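Local coordinates for protein ribosome biogenesis GTPase A (Thermotoga maritima, PDB 3CNL) that binds GTP and probably hydrolyses it in a late step of 50S ribosomal subunit assembly, in which it probably binds 23S rRNA, at residues F205-A210 and A227-F232; G106-T110 and L168-S173; K135-W139 and I148-P152; L19-V25 and V42-E48. All blocks are in the same frame, centred on the assembly; numbering follows the deposited sequence.

Contact 1. Residues F205-A210 and A227-F232; sequences FFEDFA and ALMLFF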
loop_
_atom_site.group_PDB
_atom_site.type_symbol
_atom_site.label_atom_id
_atom_site.label_comp_id
_atom_site.label_asym_id
_atom_site.label_seq_id
_atom_site.Cartn_x
_atom_site.Cartn_y
_atom_site.Cartn_z
ATOM N N PHE A 205 17.921 -7.301 17.803
ATOM C CA PHE A 205 16.470 -7.190 17.756
ATOM C C PHE A 205 15.823 -8.490 17.273
ATOM O O PHE A 205 14.861 -8.972 17.882
ATOM C CB PHE A 205 16.020 -6.011 16.873
ATOM C CG PHE A 205 14.532 -5.839 16.836
ATOM C CD1 PHE A 205 13.892 -5.043 17.780
ATOM C CD2 PHE A 205 13.756 -6.520 15.887
ATOM C CE1 PHE A 205 12.488 -4.902 17.754
ATOM C CE2 PHE A 205 12.374 -6.393 15.868
ATOM C CZ PHE A 205 11.737 -5.573 16.806
ATOM N N PHE A 206 16.353 -9.057 16.201
ATOM C CA PHE A 206 15.761 -10.257 15.594
ATOM C C PHE A 206 16.084 -11.579 16.266
ATOM O O PHE A 206 15.325 -12.535 16.144
ATOM C CB PHE A 206 16.032 -10.282 14.096
ATOM C CG PHE A 206 15.231 -9.244 13.367
ATOM C CD1 PHE A 206 13.871 -9.452 13.144
ATOM C CD2 PHE A 206 15.804 -8.025 13.013
ATOM C CE1 PHE A 206 13.097 -8.482 12.527
ATOM C CE2 PHE A 206 15.034 -7.037 12.379
ATOM C CZ PHE A 206 13.689 -7.273 12.132
ATOM N N GLU A 207 17.191 -11.633 16.998
ATOM C CA GLU A 207 17.433 -12.789 17.866
ATOM C C GLU A 207 16.412 -12.745 19.009
ATOM O O GLU A 207 15.750 -13.741 19.303
ATOM C CB GLU A 207 18.886 -12.795 18.371
ATOM C CG GLU A 207 19.451 -14.192 18.664
ATOM C CD GLU A 207 19.572 -14.461 20.141
ATOM O OE1 GLU A 207 19.995 -15.580 20.535
ATOM O OE2 GLU A 207 19.249 -13.536 20.919
ATOM N N ASP A 208 16.245 -11.583 19.622
ATOM C CA ASP A 208 15.246 -11.424 20.677
ATOM C C ASP A 208 13.788 -11.693 20.232
ATOM O O ASP A 208 13.033 -12.346 20.955
ATOM C CB ASP A 208 15.345 -10.049 21.304
ATOM C CG ASP A 208 14.235 -9.792 22.281
ATOM O OD1 ASP A 208 14.159 -10.519 23.286
ATOM O OD2 ASP A 208 13.427 -8.870 22.044
ATOM N N PHE A 209 13.406 -11.182 19.060
ATOM C CA PHE A 209 12.076 -11.404 18.489
ATOM C C PHE A 209 11.813 -12.883 18.278
ATOM O O PHE A 209 10.699 -13.362 18.545
ATOM C CB PHE A 209 11.938 -10.688 17.130
ATOM C CG PHE A 209 10.528 -10.698 16.571
ATOM C CD1 PHE A 209 9.625 -9.699 16.918
ATOM C CD2 PHE A 209 10.107 -11.715 15.719
ATOM C CE1 PHE A 209 8.316 -9.695 16.412
ATOM C CE2 PHE A 209 8.800 -11.723 15.204
ATOM C CZ PHE A 209 7.910 -10.703 15.556
ATOM N N ALA A 210 12.829 -13.577 17.759
ATOM C CA ALA A 210 12.766 -14.989 17.406
ATOM C C ALA A 210 12.593 -15.869 18.645
ATOM O O ALA A 210 11.963 -16.931 18.584
ATOM C CB ALA A 210 14.017 -15.406 16.640
ATOM N N ALA A 227 11.724 -15.026 11.939
ATOM C CA ALA A 227 11.483 -13.808 12.704
ATOM C C ALA A 227 11.265 -12.620 11.766
ATOM O O ALA A 227 10.351 -11.825 11.971
ATOM C CB ALA A 227 12.644 -13.521 13.669
ATOM N N LEU A 228 12.113 -12.513 10.748
ATOM C CA LEU A 228 11.983 -11.452 9.745
ATOM C C LEU A 228 10.646 -11.513 9.019
ATOM O O LEU A 228 9.953 -10.511 8.920
ATOM C CB LEU A 228 13.130 -11.490 8.729
ATOM C CG LEU A 228 14.546 -11.163 9.210
ATOM C CD1 LEU A 228 15.585 -11.767 8.273
ATOM C CD2 LEU A 228 14.757 -9.660 9.362
ATOM N N MET A 229 10.300 -12.677 8.485
ATOM C CA MET A 229 9.005 -12.865 7.821
ATOM C C MET A 229 7.840 -12.434 8.707
ATOM O O MET A 229 6.991 -11.650 8.292
ATOM C CB MET A 229 8.837 -14.340 7.419
ATOM C CG MET A 229 7.409 -14.762 7.073
ATOM S SD MET A 229 6.917 -14.159 5.445
ATOM C CE MET A 229 5.553 -15.260 5.026
ATOM N N LEU A 230 7.806 -12.951 9.932
ATOM C CA LEU A 230 6.732 -12.658 10.875
ATOM C C LEU A 230 6.750 -11.208 11.331
ATOM O O LEU A 230 5.696 -10.581 11.452
ATOM C CB LEU A 230 6.839 -13.597 12.072
ATOM C CG LEU A 230 5.909 -13.521 13.290
ATOM C CD1 LEU A 230 4.425 -13.567 12.941
ATOM C CD2 LEU A 230 6.274 -14.678 14.235
ATOM N N PHE A 231 7.941 -10.673 11.606
ATOM C CA PHE A 231 8.031 -9.281 12.065
ATOM C C PHE A 231 7.436 -8.338 11.022
ATOM O O PHE A 231 6.565 -7.512 11.338
ATOM C CB PHE A 231 9.480 -8.877 12.416
ATOM C CG PHE A 231 9.629 -7.414 12.729
ATOM C CD1 PHE A 231 9.120 -6.889 13.903
ATOM C CD2 PHE A 231 10.223 -6.556 11.819
ATOM C CE1 PHE A 231 9.217 -5.527 14.168
ATOM C CE2 PHE A 231 10.345 -5.179 12.098
ATOM C CZ PHE A 231 9.845 -4.682 13.254
ATOM N N PHE A 232 7.889 -8.478 9.783
ATOM C CA PHE A 232 7.469 -7.564 8.719
ATOM C C PHE A 232 6.028 -7.764 8.299
ATOM O O PHE A 232 5.365 -6.820 7.871
ATOM C CB PHE A 232 8.446 -7.578 7.523
ATOM C CG PHE A 232 9.773 -6.972 7.852
ATOM C CD1 PHE A 232 9.872 -5.627 8.171
ATOM C CD2 PHE A 232 10.937 -7.753 7.887
ATOM C CE1 PHE A 232 11.111 -5.062 8.529
ATOM C CE2 PHE A 232 12.165 -7.193 8.235
ATOM C CZ PHE A 232 12.254 -5.853 8.550
#
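An aromatic cluster joins helix 202-212 to helix 224-236 on the far side of the chain from the G-domain sheet, with F205, F206 and F209 of one helix gathered round F231 of the other. The two short axes cross nearly square, at 85°, and stand 9.7 Å apart. F205 and F206 both turn an edge to the F231 ring, F205 with CZ 3.6 Å from F231 CE1 and F206, in the more offset pair, with CE1 3.5 Å from F231 CD2. F231 in turn presents its own edge to the face of F209, the planes 80° apart, while its CB also sits over that face. F206 packs as a knob into a hole formed by A227, L228, F231 and F232. Its ring is clamped on both faces: F205 CD2 lies over one, and L228 CD2 over the other, 3.7 Å from the centroid in a CH-pi contact. Where the CA atoms come nearest, at A210 and A227, the residues are small, their CB atoms 3.8 Å apart. Rotation about CA-CB to chi1 173° sets the F231 ring anti to its backbone N and carries it in among the three phenylalanines. F189 and F192 of helix 182-196 extend the cluster.

Contact 2. Residues G106-T110 and L168-S173; sequences GVPNT and LLLVGS. With GNP (phosphoaminophosphonic acid-guanylate ester), chain B.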
loop_
_atom_site.group_PDB
_atom_site.type_symbol
_atom_site.label_atom_id
_atom_site.label_comp_id
_atom_site.label_asym_id
_atom_site.label_seq_id
_atom_site.Cartn_x
_atom_site.Cartn_y
_atom_site.Cartn_z
ATOM N N GLY A 106 -3.199 -0.334 -8.121
ATOM C CA GLY A 106 -2.158 -0.139 -7.094
ATOM C C GLY A 106 -1.177 -1.294 -7.014
ATOM O O GLY A 106 -1.374 -2.344 -7.647
ATOM N N VAL A 107 -0.123 -1.119 -6.221
ATOM C CA VAL A 107 0.839 -2.222 -6.043
ATOM C C VAL A 107 0.177 -3.227 -5.117
ATOM O O VAL A 107 -0.849 -2.912 -4.544
ATOM C CB VAL A 107 2.175 -1.732 -5.474
ATOM C CG1 VAL A 107 2.808 -0.679 -6.411
ATOM C CG2 VAL A 107 1.989 -1.186 -4.019
ATOM N N PRO A 108 0.746 -4.441 -4.981
ATOM C CA PRO A 108 0.141 -5.435 -4.116
ATOM C C PRO A 108 -0.071 -4.960 -2.676
ATOM O O PRO A 108 0.736 -4.178 -2.157
ATOM C CB PRO A 108 1.163 -6.578 -4.148
ATOM C CG PRO A 108 1.870 -6.427 -5.458
ATOM C CD PRO A 108 1.960 -4.954 -5.659
ATOM N N ASN A 109 -1.177 -5.408 -2.082
ATOM C CA ASN A 109 -1.450 -5.351 -0.633
ATOM C C ASN A 109 -2.015 -4.051 -0.084
ATOM O O ASN A 109 -2.307 -3.963 1.115
ATOM C CB ASN A 109 -0.199 -5.750 0.195
ATOM C CG ASN A 109 -0.558 -6.224 1.575
ATOM O OD1 ASN A 109 -1.388 -7.101 1.709
ATOM N ND2 ASN A 109 0.042 -5.621 2.621
ATOM N N THR A 110 -2.204 -3.055 -0.942
ATOM C CA THR A 110 -2.571 -1.692 -0.469
ATOM C C THR A 110 -4.038 -1.536 -0.087
ATOM O O THR A 110 -4.422 -0.493 0.429
ATOM C CB THR A 110 -2.273 -0.627 -1.504
ATOM O OG1 THR A 110 -2.990 -0.941 -2.711
ATOM C CG2 THR A 110 -0.769 -0.554 -1.793
ATOM N N LEU A 168 8.532 -1.048 0.500
ATOM C CA LEU A 168 7.557 -2.028 0.009
ATOM C C LEU A 168 7.476 -3.280 0.881
ATOM O O LEU A 168 6.404 -3.877 1.010
ATOM C CB LEU A 168 7.825 -2.404 -1.445
ATOM C CG LEU A 168 7.656 -1.314 -2.507
ATOM C CD1 LEU A 168 8.146 -1.828 -3.849
ATOM C CD2 LEU A 168 6.163 -0.917 -2.592
ATOM N N LEU A 169 8.595 -3.702 1.456
ATOM C CA LEU A 169 8.555 -4.764 2.462
ATOM C C LEU A 169 7.729 -4.382 3.688
ATOM O O LEU A 169 6.932 -5.179 4.210
ATOM C CB LEU A 169 9.993 -5.135 2.898
ATOM C CG LEU A 169 10.174 -6.159 4.015
ATOM C CD1 LEU A 169 9.652 -7.501 3.558
ATOM C CD2 LEU A 169 11.674 -6.268 4.357
ATOM N N LEU A 170 7.956 -3.172 4.178
ATOM C CA LEU A 170 7.288 -2.688 5.400
ATOM C C LEU A 170 5.751 -2.573 5.248
ATOM O O LEU A 170 5.017 -2.713 6.217
ATOM C CB LEU A 170 7.896 -1.319 5.808
ATOM C CG LEU A 170 9.277 -1.312 6.465
ATOM C CD1 LEU A 170 9.960 0.064 6.472
ATOM C CD2 LEU A 170 9.217 -1.849 7.876
ATOM N N VAL A 171 5.267 -2.284 4.041
ATOM C CA VAL A 171 3.815 -2.232 3.799
ATOM C C VAL A 171 3.242 -3.585 3.289
ATOM O O VAL A 171 2.064 -3.685 2.961
ATOM C CB VAL A 171 3.422 -1.050 2.860
ATOM C CG1 VAL A 171 3.760 0.291 3.524
ATOM C CG2 VAL A 171 4.109 -1.173 1.510
ATOM N N GLY A 172 4.071 -4.624 3.269
ATOM C CA GLY A 172 3.641 -5.981 2.850
ATOM C C GLY A 172 3.403 -6.170 1.366
ATOM O O GLY A 172 2.810 -7.166 0.934
ATOM N N SER A 173 3.861 -5.207 0.580
ATOM C CA SER A 173 3.721 -5.253 -0.862
ATOM C C SER A 173 4.766 -6.177 -1.513
ATOM O O SER A 173 4.509 -6.830 -2.543
ATOM C CB SER A 173 3.821 -3.836 -1.407
ATOM O OG SER A 173 3.693 -3.836 -2.807
HETATM P PG GNP B . -3.382 -7.619 -3.612
HETATM O O1G GNP B . -3.478 -6.817 -4.891
HETATM O O2G GNP B . -1.944 -7.859 -3.191
HETATM O O3G GNP B . -4.218 -8.882 -3.774
HETATM N N3B GNP B . -4.047 -7.012 -2.308
HETATM P PB GNP B . -5.099 -5.842 -2.194
HETATM O O1B GNP B . -4.501 -4.565 -2.688
HETATM O O2B GNP B . -6.357 -6.280 -2.868
HETATM O O3A GNP B . -5.359 -5.700 -0.682
HETATM P PA GNP B . -6.437 -6.372 0.224
HETATM O O1A GNP B . -7.701 -5.619 0.175
HETATM O O2A GNP B . -6.527 -7.825 0.008
HETATM O "O5'" GNP B . -5.879 -6.120 1.656
HETATM C "C5'" GNP B . -4.572 -6.553 2.063
HETATM C "C4'" GNP B . -4.543 -6.598 3.587
HETATM O "O4'" GNP B . -4.700 -5.268 4.161
HETATM C "C3'" GNP B . -5.627 -7.425 4.256
HETATM O "O3'" GNP B . -5.069 -8.035 5.411
HETATM C "C2'" GNP B . -6.647 -6.372 4.659
HETATM O "O2'" GNP B . -7.428 -6.826 5.739
HETATM C "C1'" GNP B . -5.753 -5.216 5.094
HETATM N N9 GNP B . -6.342 -3.888 4.939
HETATM C C8 GNP B . -6.991 -3.409 3.819
HETATM N N7 GNP B . -7.387 -2.166 3.956
HETATM C C5 GNP B . -6.975 -1.819 5.261
HETATM C C6 GNP B . -7.107 -0.608 5.995
HETATM O O6 GNP B . -7.651 0.454 5.642
HETATM N N1 GNP B . -6.527 -0.692 7.274
HETATM C C2 GNP B . -5.894 -1.814 7.784
HETATM N N2 GNP B . -5.394 -1.729 9.035
HETATM N N3 GNP B . -5.753 -2.943 7.111
HETATM C C4 GNP B . -6.321 -2.875 5.867
#
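The phosphate-binding P-loop of the G domain, which follows strand 101-106, meets the C-terminal end of helix 162-170 here. That helix closes in a Schellman motif with G172, at positive phi, as its C' residue, and the turn puts V171 O within reach of N109. N109 ND2 donates to this oxygen at 2.8 Å, in the carbonyl plane on a lone pair and almost within the plane of its own amide. The side chain of N109 extends anti to the backbone N (chi1 -157°), which leads the amide across to the helix end while the backbone N stays with the nucleotide, 2.8 Å from GNP O2G in a weak bond. A leucine here would probably leave V171 O without its side-chain donor and cost the P-loop one of its two hydrogen bonds to the helix end. On the nucleotide side, N109 OD1 lies 3.3 Å from GNP C5'. K55, another GTP-binding residue, bonds N109 O. At P108, the residue before N109, the carbonyl O accepts from S173 OG at 3.0 Å; the same hydroxyl touches V107 CG2 at 3.4 Å.

Contact 3. Residues K135-W139 and I148-P152; sequences KGIQW and ILDTP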
loop_
_atom_site.group_PDB
_atom_site.type_symbol
_atom_site.label_atom_id
_atom_site.label_comp_id
_atom_site.label_asym_id
_atom_site.label_seq_id
_atom_site.Cartn_x
_atom_site.Cartn_y
_atom_site.Cartn_z
ATOM N N LYS A 135 -17.446 -13.004 -19.183
ATOM C CA LYS A 135 -17.006 -12.186 -20.306
ATOM C C LYS A 135 -15.947 -11.149 -19.843
ATOM O O LYS A 135 -16.102 -9.939 -20.034
ATOM C CB LYS A 135 -18.230 -11.549 -20.985
ATOM C CG LYS A 135 -17.965 -10.769 -22.281
ATOM C CD LYS A 135 -18.802 -11.276 -23.468
ATOM C CE LYS A 135 -20.167 -11.825 -23.053
ATOM N NZ LYS A 135 -20.799 -12.607 -24.158
ATOM N N GLY A 136 -14.874 -11.658 -19.232
ATOM C CA GLY A 136 -13.770 -10.841 -18.723
ATOM C C GLY A 136 -14.109 -10.077 -17.453
ATOM O O GLY A 136 -14.951 -10.493 -16.652
ATOM N N ILE A 137 -13.456 -8.938 -17.275
ATOM C CA ILE A 137 -13.747 -8.051 -16.157
ATOM C C ILE A 137 -15.196 -7.536 -16.247
ATOM O O ILE A 137 -15.666 -7.177 -17.321
ATOM C CB ILE A 137 -12.752 -6.859 -16.103
ATOM C CG1 ILE A 137 -11.372 -7.237 -16.667
ATOM C CG2 ILE A 137 -12.630 -6.325 -14.669
ATOM C CD1 ILE A 137 -11.263 -7.208 -18.225
ATOM N N GLN A 138 -15.901 -7.526 -15.117
ATOM C CA GLN A 138 -17.283 -7.060 -15.064
ATOM C C GLN A 138 -17.376 -5.713 -14.354
ATOM O O GLN A 138 -16.562 -5.390 -13.485
ATOM C CB GLN A 138 -18.184 -8.091 -14.364
ATOM C CG GLN A 138 -18.366 -9.408 -15.139
ATOM C CD GLN A 138 -19.226 -9.250 -16.384
ATOM O OE1 GLN A 138 -18.716 -9.147 -17.509
ATOM N NE2 GLN A 138 -20.541 -9.217 -16.189
ATOM N N TRP A 139 -18.368 -4.922 -14.731
ATOM C CA TRP A 139 -18.666 -3.707 -13.999
ATOM C C TRP A 139 -19.679 -3.991 -12.901
ATOM O O TRP A 139 -20.477 -4.944 -12.995
ATOM C CB TRP A 139 -19.255 -2.645 -14.919
ATOM C CG TRP A 139 -18.438 -2.349 -16.111
ATOM C CD1 TRP A 139 -18.520 -2.957 -17.327
ATOM C CD2 TRP A 139 -17.414 -1.357 -16.222
ATOM N NE1 TRP A 139 -17.607 -2.406 -18.192
ATOM C CE2 TRP A 139 -16.915 -1.419 -17.538
ATOM C CE3 TRP A 139 -16.870 -0.417 -15.336
ATOM C CZ2 TRP A 139 -15.898 -0.576 -17.995
ATOM C CZ3 TRP A 139 -15.868 0.417 -15.784
ATOM C CH2 TRP A 139 -15.383 0.332 -17.103
ATOM N N ILE A 148 -17.928 0.887 -11.895
ATOM C CA ILE A 148 -16.603 0.502 -11.369
ATOM C C ILE A 148 -16.236 -0.948 -11.750
ATOM O O ILE A 148 -17.032 -1.856 -11.515
ATOM C CB ILE A 148 -16.500 0.781 -9.831
ATOM C CG1 ILE A 148 -16.848 2.260 -9.556
ATOM C CG2 ILE A 148 -15.069 0.474 -9.303
ATOM C CD1 ILE A 148 -17.314 2.569 -8.142
ATOM N N LEU A 149 -15.073 -1.149 -12.387
ATOM C CA LEU A 149 -14.556 -2.502 -12.682
ATOM C C LEU A 149 -14.416 -3.320 -11.411
ATOM O O LEU A 149 -13.839 -2.845 -10.436
ATOM C CB LEU A 149 -13.204 -2.443 -13.398
ATOM C CG LEU A 149 -13.209 -2.011 -14.865
ATOM C CD1 LEU A 149 -11.810 -1.789 -15.379
ATOM C CD2 LEU A 149 -13.931 -3.045 -15.733
ATOM N N ASP A 150 -14.933 -4.548 -11.419
ATOM C CA ASP A 150 -14.984 -5.332 -10.190
ATOM C C ASP A 150 -13.654 -6.013 -9.837
ATOM O O ASP A 150 -13.563 -6.684 -8.801
ATOM C CB ASP A 150 -16.152 -6.350 -10.197
ATOM C CG ASP A 150 -15.946 -7.489 -11.177
ATOM O OD1 ASP A 150 -15.022 -7.440 -12.029
ATOM O OD2 ASP A 150 -16.732 -8.453 -11.116
ATOM N N THR A 151 -12.651 -5.860 -10.705
ATOM C CA THR A 151 -11.297 -6.361 -10.434
ATOM C C THR A 151 -10.248 -5.252 -10.530
ATOM O O THR A 151 -10.238 -4.476 -11.497
ATOM C CB THR A 151 -10.895 -7.564 -11.340
ATOM O OG1 THR A 151 -10.509 -7.107 -12.646
ATOM C CG2 THR A 151 -12.034 -8.528 -11.482
ATOM N N PRO A 152 -9.336 -5.184 -9.536
ATOM C CA PRO A 152 -8.320 -4.147 -9.576
ATOM C C PRO A 152 -7.192 -4.496 -10.537
ATOM O O PRO A 152 -6.973 -5.671 -10.840
ATOM C CB PRO A 152 -7.799 -4.116 -8.135
ATOM C CG PRO A 152 -7.978 -5.485 -7.650
ATOM C CD PRO A 152 -9.202 -6.043 -8.345
#
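One face of the W139 indole is covered by L149, whose CD2 sits over the centre of the six-membered ring, 3.7 Å from its centroid and 3° off the normal; at the edge, near the ring plane, lies I148 N. The same L149 methyl touches I137 CG2 at 3.7 Å, so one branch touches both an aromatic and an aliphatic side chain. W139 and L149 form an antiparallel non-hydrogen-bonded pair. Beyond it D150 N donates to Q138 O at 2.8 Å, nearly along the C=O axis. In return Q138 N reaches D150 OD1 at 3.2 Å, from above the carboxylate plane; chi1 of 70° folds that carboxylate back over the Q138 backbone. With an alanine at W139, the L149 methyl would probably lose the ring it packs on and R101 its cation-pi partner. The pairing joins the edge strand 139-141 to strand 147-154, which hydrogen-bonds on its other side to strand 101-106. I148 packs on L119 of helix 112-120, and V22 touches both W139 and L149.

Contact 4. Residues L19-V25 and V42-E48; sequences LRLVNTV and VDFSRKE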
loop_
_atom_site.group_PDB
_atom_site.type_symbol
_atom_site.label_atom_id
_atom_site.label_comp_id
_atom_site.label_asym_id
_atom_site.label_seq_id
_atom_site.Cartn_x
_atom_site.Cartn_y
_atom_site.Cartn_z
ATOM N N LEU A 19 -6.958 -0.019 -18.859
ATOM C CA LEU A 19 -7.085 1.440 -18.884
ATOM C C LEU A 19 -7.966 1.932 -20.020
ATOM O O LEU A 19 -8.628 2.966 -19.893
ATOM C CB LEU A 19 -5.703 2.088 -19.007
ATOM C CG LEU A 19 -5.051 2.905 -17.886
ATOM C CD1 LEU A 19 -5.755 2.813 -16.539
ATOM C CD2 LEU A 19 -3.583 2.503 -17.770
ATOM N N ARG A 20 -7.970 1.200 -21.134
ATOM C CA ARG A 20 -8.742 1.619 -22.306
ATOM C C ARG A 20 -10.244 1.580 -22.033
ATOM O O ARG A 20 -11.019 2.265 -22.694
ATOM C CB ARG A 20 -8.380 0.775 -23.538
ATOM C CG ARG A 20 -6.961 1.008 -24.041
ATOM C CD ARG A 20 -6.825 0.635 -25.511
ATOM N NE ARG A 20 -6.293 -0.708 -25.716
ATOM C CZ ARG A 20 -5.003 -0.985 -25.912
ATOM N NH1 ARG A 20 -4.096 -0.011 -25.913
ATOM N NH2 ARG A 20 -4.612 -2.244 -26.100
ATOM N N LEU A 21 -10.641 0.769 -21.051
ATOM C CA LEU A 21 -12.049 0.622 -20.675
ATOM C C LEU A 21 -12.579 1.774 -19.823
ATOM O O LEU A 21 -13.797 1.902 -19.623
ATOM C CB LEU A 21 -12.267 -0.702 -19.918
ATOM C CG LEU A 21 -12.017 -2.051 -20.595
ATOM C CD1 LEU A 21 -12.414 -3.172 -19.636
ATOM C CD2 LEU A 21 -12.791 -2.194 -21.909
ATOM N N VAL A 22 -11.673 2.612 -19.315
ATOM C CA VAL A 22 -12.040 3.553 -18.251
ATOM C C VAL A 22 -11.664 4.974 -18.553
ATOM O O VAL A 22 -10.859 5.234 -19.432
ATOM C CB VAL A 22 -11.420 3.147 -16.881
ATOM C CG1 VAL A 22 -11.823 1.723 -16.520
ATOM C CG2 VAL A 22 -9.887 3.307 -16.888
ATOM N N ASN A 23 -12.247 5.895 -17.796
ATOM C CA ASN A 23 -11.938 7.309 -17.911
ATOM C C ASN A 23 -11.466 7.896 -16.578
ATOM O O ASN A 23 -11.071 9.055 -16.519
ATOM C CB ASN A 23 -13.145 8.095 -18.484
ATOM C CG ASN A 23 -14.389 8.043 -17.591
ATOM O OD1 ASN A 23 -14.305 7.886 -16.370
ATOM N ND2 ASN A 23 -15.561 8.192 -18.211
ATOM N N THR A 24 -11.513 7.070 -15.530
ATOM C CA THR A 24 -11.134 7.447 -14.175
ATOM C C THR A 24 -10.309 6.315 -13.526
ATOM O O THR A 24 -10.575 5.132 -13.756
ATOM C CB THR A 24 -12.411 7.748 -13.336
ATOM O OG1 THR A 24 -13.193 8.739 -14.016
ATOM C CG2 THR A 24 -12.086 8.231 -11.898
ATOM N N VAL A 25 -9.328 6.708 -12.709
ATOM C CA VAL A 25 -8.403 5.817 -12.005
ATOM C C VAL A 25 -8.321 6.222 -10.529
ATOM O O VAL A 25 -8.013 7.382 -10.214
ATOM C CB VAL A 25 -6.950 5.931 -12.599
ATOM C CG1 VAL A 25 -5.934 5.167 -11.746
ATOM C CG2 VAL A 25 -6.913 5.403 -14.024
ATOM N N VAL A 42 3.224 3.328 -14.901
ATOM C CA VAL A 42 2.022 3.343 -15.737
ATOM C C VAL A 42 1.492 4.778 -15.921
ATOM O O VAL A 42 1.497 5.582 -14.990
ATOM C CB VAL A 42 0.945 2.304 -15.245
ATOM C CG1 VAL A 42 0.917 2.194 -13.735
ATOM C CG2 VAL A 42 -0.444 2.600 -15.796
ATOM N N ASP A 43 1.079 5.088 -17.145
ATOM C CA ASP A 43 0.674 6.432 -17.533
ATOM C C ASP A 43 -0.827 6.611 -17.318
ATOM O O ASP A 43 -1.629 5.965 -17.987
ATOM C CB ASP A 43 1.042 6.669 -19.008
ATOM C CG ASP A 43 0.892 8.119 -19.441
ATOM O OD1 ASP A 43 0.381 8.950 -18.669
ATOM O OD2 ASP A 43 1.301 8.438 -20.578
ATOM N N PHE A 44 -1.180 7.479 -16.366
ATOM C CA PHE A 44 -2.574 7.833 -16.057
ATOM C C PHE A 44 -2.887 9.269 -16.469
ATOM O O PHE A 44 -3.898 9.827 -16.024
ATOM C CB PHE A 44 -2.870 7.751 -14.551
ATOM C CG PHE A 44 -2.578 6.428 -13.914
ATOM C CD1 PHE A 44 -2.927 5.236 -14.532
ATOM C CD2 PHE A 44 -1.985 6.385 -12.657
ATOM C CE1 PHE A 44 -2.670 4.021 -13.922
ATOM C CE2 PHE A 44 -1.731 5.177 -12.036
ATOM C CZ PHE A 44 -2.068 3.991 -12.673
ATOM N N SER A 45 -2.028 9.887 -17.281
ATOM C CA SER A 45 -2.207 11.310 -17.639
ATOM C C SER A 45 -3.415 11.614 -18.557
ATOM O O SER A 45 -3.802 12.777 -18.710
ATOM C CB SER A 45 -0.903 11.913 -18.208
ATOM O OG SER A 45 -0.431 11.174 -19.327
ATOM N N ARG A 46 -4.011 10.577 -19.152
ATOM C CA ARG A 46 -5.206 10.745 -20.000
ATOM C C ARG A 46 -6.524 10.459 -19.242
ATOM O O ARG A 46 -7.621 10.565 -19.805
ATOM C CB ARG A 46 -5.096 9.875 -21.267
ATOM C CG ARG A 46 -4.080 10.408 -22.301
ATOM C CD ARG A 46 -3.993 9.553 -23.588
ATOM N NE ARG A 46 -5.299 9.112 -24.105
ATOM C CZ ARG A 46 -6.212 9.909 -24.669
ATOM N NH1 ARG A 46 -7.365 9.403 -25.097
ATOM N NH2 ARG A 46 -5.985 11.211 -24.801
ATOM N N LYS A 47 -6.399 10.094 -17.965
ATOM C CA LYS A 47 -7.548 9.736 -17.133
ATOM C C LYS A 47 -7.671 10.685 -15.968
ATOM O O LYS A 47 -6.704 11.349 -15.602
ATOM C CB LYS A 47 -7.410 8.302 -16.598
ATOM C CG LYS A 47 -6.899 7.298 -17.619
ATOM C CD LYS A 47 -7.950 6.909 -18.647
ATOM C CE LYS A 47 -7.328 6.023 -19.714
ATOM N NZ LYS A 47 -8.338 5.482 -20.669
ATOM N N GLU A 48 -8.864 10.745 -15.382
ATOM C CA GLU A 48 -9.065 11.455 -14.128
ATOM C C GLU A 48 -8.540 10.565 -13.008
ATOM O O GLU A 48 -9.072 9.479 -12.769
ATOM C CB GLU A 48 -10.552 11.798 -13.928
ATOM C CG GLU A 48 -10.878 12.531 -12.632
ATOM C CD GLU A 48 -10.253 13.911 -12.549
ATOM O OE1 GLU A 48 -9.991 14.507 -13.614
ATOM O OE2 GLU A 48 -10.017 14.404 -11.420
#
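K47 reaches across to the turn L19-V22 and plugs it with its ammonium group: NZ donates to L19 O at 2.6 Å and to V22 O at 2.8 Å. V22 N also bonds L19 O, arriving from the opposite face of that carbonyl, so the oxygen is gripped twice. A bend at chi2 (-75°) brings the rest of the lysine chain, extended from there on, to the two carbonyls of the turn. Beside it the apolar part is close-fitting. V25 CG1 stands over the centre of the F44 ring, 3.9 Å from its centroid, with V42 O over the opposite face, and V25 CG2 rests on K47 CB at 3.9 Å. L19 CD2 meets V42 CG2 at 3.7 Å. The looser, exposed element is the E48 side chain: it runs alongside that of T24, which stays buried, then leads off to a salt bridge with R77. Here the backbone does the holding, E48 N donating to N23 O at 3.0 Å and V25 N to E48 O at 2.8 Å. These bonds start the parallel pairing of strand 24-30 with strand 48-54; N23 and T24 bond R101 on the other flank, and V25 and F44 pack on V105 of strand 101-106.

From the N terminus, contact 4 comes first: it closes a span made of the rest of strand 24-30 and the connection that leads to strand 48-54, and sets these two parallel strands side by side. Contact 2 opens next, at the end of strand 101-106, and closes only after helix 162-170; contact 3, a short hairpin-like closure at the sheet edge, falls wholly within that span. Contact 1 follows last, pairing two C-terminal helices. Contacts 3 and 4 reach the same sheet and touch, W139 CH2 lying 3.4 Å from L21 O. Contact 2 meets contact 1 through F232 packing on L169 and L170, so the nucleotide-binding loop is connected by way of helix 162-170 to the helical end, whereas contacts 3 and 4 lie across the chain's centre from contact 1.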